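Local atomic coordinates of putative L-alanine-DL-glutamate epimerase (Burkholderia xenovorans, PDB entry 3GO2), a protein that probably acts as a magnesium-dependent racemase or epimerase of the mandelate racemase/muconate lactonizing enzyme family. Residues S267-F272 with V288-T293. Residues are numbered along the deposited sequence; the frame is centred on the assembly and turned at random.
Sequences SCETLF and VAIVDT. With MG (magnesium ion), chain C; MG (magnesium ion), chain B.
E269 lays its CB against CG2 of I290 at 3.5 Å, beside the two backbone bonds joining the strands in parallel. I290 N donates to S267 O at 2.7 Å (166° at the hydrogen), S267 N to V288 O at 3.2 Å. C268 leaves the sheet with positive phi, a type I turn runs to L271, and I290 O faces E269 CA in a CH-O contact of 3.5 Å. These are neighbouring strands of the enolase-superfamily TIM-like barrel, and the turn after S267 carries metal ligands at the barrel's C-terminal end. With CG between backbone N and carbonyl carbon (chi1 78°), E269 sends OE2 to one magnesium at a long 2.6 Å; D219 and two waters also bind it, and E245, the site's third acidic residue, lies near. T270 O binds another magnesium with Y249 of its own chain and P78 of a neighbouring subunit. D292 CB packs 3.3 Å from E269 O, but here buried water takes over: one accepts from D292 N and donates to C268 O and L271 O, another to E269 O and, weakly at 3.4 Å, to D292 OD1. OD1 is also hydrogen-bonded to H318 and Y321; OD2 caps W295 N.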
ATOM      1  N   SER A 267      22.014  -3.869 -10.151  1.00 13.11           N
ATOM      2  CA  SER A 267      21.956  -5.042  -9.285  1.00 12.70           C
ATOM      3  C   SER A 267      21.460  -6.232 -10.085  1.00 13.86           C
ATOM      4  O   SER A 267      21.213  -6.132 -11.282  1.00 14.40           O
ATOM      5  CB  SER A 267      21.021  -4.789  -8.083  1.00 13.00           C
ATOM      6  OG  SER A 267      21.214  -5.737  -7.044  1.00 12.85           O
ATOM      7  N   CYS A 268      21.326  -7.354  -9.404  1.00 13.30           N
ATOM      8  CA  CYS A 268      20.546  -8.526  -9.838  1.00 13.95           C
ATOM      9  C   CYS A 268      21.364  -9.636 -10.492  1.00 13.65           C
ATOM     10  O   CYS A 268      20.758 -10.629 -10.903  1.00 13.87           O
ATOM     11  CB  CYS A 268      19.376  -8.174 -10.738  1.00 13.90           C
ATOM     12  SG  CYS A 268      18.298  -6.855 -10.128  1.00 16.10           S
ATOM     13  N   GLU A 269      22.695  -9.507 -10.561  1.00 12.66           N
ATOM     14  CA  GLU A 269      23.504 -10.483 -11.283  1.00 13.26           C
ATOM     15  C   GLU A 269      23.456 -11.885 -10.701  1.00 13.14           C
ATOM     16  O   GLU A 269      23.887 -12.835 -11.366  1.00 15.40           O
ATOM     17  CB  GLU A 269      24.969 -10.032 -11.382  1.00 13.39           C
ATOM     18  CG  GLU A 269      25.795 -10.240 -10.127  1.00 14.23           C
ATOM     19  CD  GLU A 269      27.198  -9.716 -10.267  1.00 18.66           C
ATOM     20  OE1 GLU A 269      28.025 -10.099  -9.449  1.00 20.95           O
ATOM     21  OE2 GLU A 269      27.483  -8.962 -11.197  1.00 20.65           O
ATOM     22  N   THR A 270      22.941 -12.025  -9.478  1.00 12.67           N
ATOM     23  CA  THR A 270      22.915 -13.306  -8.814  1.00 12.55           C
ATOM     24  C   THR A 270      21.521 -13.918  -8.783  1.00 12.20           C
ATOM     25  O   THR A 270      21.318 -14.913  -8.073  1.00 12.82           O
ATOM     26  CB  THR A 270      23.520 -13.272  -7.394  1.00 11.91           C
ATOM     27  OG1 THR A 270      22.623 -12.637  -6.472  1.00 13.62           O
ATOM     28  CG2 THR A 270      24.879 -12.587  -7.399  1.00 12.92           C
ATOM     29  N   LEU A 271      20.575 -13.320  -9.501  1.00 11.79           N
ATOM     30  CA  LEU A 271      19.170 -13.722  -9.425  1.00 11.96           C
ATOM     31  C   LEU A 271      18.739 -14.592 -10.617  1.00 12.36           C
ATOM     32  O   LEU A 271      19.293 -14.488 -11.730  1.00 11.01           O
ATOM     33  CB  LEU A 271      18.281 -12.491  -9.373  1.00 12.31           C
ATOM     34  CG  LEU A 271      18.527 -11.480  -8.274  1.00 11.51           C
ATOM     35  CD1 LEU A 271      17.478 -10.331  -8.370  1.00 11.54           C
ATOM     36  CD2 LEU A 271      18.514 -12.145  -6.902  1.00 13.03           C
ATOM     37  N   PHE A 272      17.710 -15.390 -10.374  1.00 12.13           N
ATOM     38  CA  PHE A 272      17.177 -16.360 -11.329  1.00 12.36           C
ATOM     39  C   PHE A 272      15.691 -16.136 -11.640  1.00 12.89           C
ATOM     40  O   PHE A 272      14.845 -16.176 -10.750  1.00 14.09           O
ATOM     41  CB  PHE A 272      17.332 -17.791 -10.792  1.00 13.22           C
ATOM     42  CG  PHE A 272      18.743 -18.207 -10.574  1.00 13.47           C
ATOM     43  CD1 PHE A 272      19.427 -18.941 -11.529  1.00 14.72           C
ATOM     44  CD2 PHE A 272      19.390 -17.905  -9.389  1.00 12.92           C
ATOM     45  CE1 PHE A 272      20.732 -19.333 -11.302  1.00 13.58           C
ATOM     46  CE2 PHE A 272      20.677 -18.292  -9.171  1.00 15.58           C
ATOM     47  CZ  PHE A 272      21.350 -19.009 -10.133  1.00 14.67           C
ATOM     48  N   VAL A 288      19.535  -0.217 -13.463  1.00 12.42           N
ATOM     49  CA  VAL A 288      19.955  -1.238 -14.441  1.00 12.38           C
ATOM     50  C   VAL A 288      19.892  -2.616 -13.826  1.00 11.86           C
ATOM     51  O   VAL A 288      20.323  -2.793 -12.688  1.00 11.98           O
ATOM     52  CB  VAL A 288      21.381  -0.961 -14.903  1.00 13.17           C
ATOM     53  CG1 VAL A 288      21.885  -2.072 -15.842  1.00 12.23           C
ATOM     54  CG2 VAL A 288      21.458   0.429 -15.581  1.00 13.60           C
ATOM     55  N   ALA A 289      19.349  -3.581 -14.564  1.00 11.39           N
ATOM     56  CA  ALA A 289      19.317  -4.963 -14.116  1.00 11.85           C
ATOM     57  C   ALA A 289      20.396  -5.774 -14.805  1.00 12.55           C
ATOM     58  O   ALA A 289      20.422  -5.850 -16.037  1.00 13.73           O
ATOM     59  CB  ALA A 289      17.924  -5.578 -14.321  1.00 12.83           C
ATOM     60  N   ILE A 290      21.325  -6.316 -14.020  1.00 11.87           N
ATOM     61  CA  ILE A 290      22.352  -7.208 -14.535  1.00 12.18           C
ATOM     62  C   ILE A 290      21.782  -8.619 -14.584  1.00 12.17           C
ATOM     63  O   ILE A 290      21.232  -9.095 -13.587  1.00 12.58           O
ATOM     64  CB  ILE A 290      23.633  -7.139 -13.693  1.00 11.99           C
ATOM     65  CG1 ILE A 290      24.180  -5.697 -13.732  1.00 15.97           C
ATOM     66  CG2 ILE A 290      24.686  -8.117 -14.254  1.00 13.33           C
ATOM     67  CD1 ILE A 290      25.094  -5.388 -12.575  1.00 18.20           C
ATOM     68  N   VAL A 291      21.859  -9.262 -15.749  1.00 11.99           N
ATOM     69  CA  VAL A 291      21.294 -10.600 -15.941  1.00 12.83           C
ATOM     70  C   VAL A 291      22.436 -11.564 -16.205  1.00 13.19           C
ATOM     71  O   VAL A 291      23.233 -11.336 -17.106  1.00 14.07           O
ATOM     72  CB  VAL A 291      20.317 -10.636 -17.110  1.00 12.14           C
ATOM     73  CG1 VAL A 291      19.751 -12.042 -17.298  1.00 14.12           C
ATOM     74  CG2 VAL A 291      19.154  -9.610 -16.910  1.00 14.19           C
ATOM     75  N   ASP A 292      22.541 -12.607 -15.401  1.00 12.87           N
ATOM     76  CA  ASP A 292      23.578 -13.626 -15.650  1.00 13.13           C
ATOM     77  C   ASP A 292      22.945 -14.717 -16.520  1.00 12.64           C
ATOM     78  O   ASP A 292      22.182 -15.551 -16.045  1.00 11.97           O
ATOM     79  CB  ASP A 292      24.177 -14.164 -14.363  1.00 13.21           C
ATOM     80  CG  ASP A 292      25.440 -14.966 -14.619  1.00 14.61           C
ATOM     81  OD1 ASP A 292      26.459 -14.787 -13.909  1.00 17.76           O
ATOM     82  OD2 ASP A 292      25.422 -15.715 -15.611  1.00 14.19           O
ATOM     83  N   THR A 293      23.231 -14.643 -17.817  1.00 12.64           N
ATOM     84  CA  THR A 293      22.676 -15.562 -18.787  1.00 12.28           C
ATOM     85  C   THR A 293      23.404 -16.897 -18.764  1.00 12.30           C
ATOM     86  O   THR A 293      22.875 -17.903 -19.233  1.00 12.63           O
ATOM     87  CB  THR A 293      22.673 -15.000 -20.234  1.00 13.28           C
ATOM     88  OG1 THR A 293      23.955 -15.178 -20.839  1.00 14.71           O
ATOM     89  CG2 THR A 293      22.241 -13.532 -20.277  1.00 13.97           C
TER
HETATM   90 MG    MG C 409      21.491 -15.639  -5.833  1.00 16.25          MG
HETATM   91 MG    MG B 408      29.511  -7.754 -10.182  1.00 41.45          MG
HETATM   92  O   HOH W   1      20.907 -12.623 -13.100  1.00 14.19           O
HETATM   93  O   HOH W   2      26.264 -14.139 -10.578  1.00 17.92           O
HETATM   94  O   HOH W   3      30.482  -9.092  -9.498  1.00 29.23           O
HETATM   95  O   HOH W   4      28.034  -7.089  -8.434  1.00 23.09           O
HETATM   96  O   HOH W   5      20.937 -17.920  -5.535  1.00 16.17           O
HETATM   97  O   HOH W   6      18.990 -15.483  -5.538  1.00 15.84           O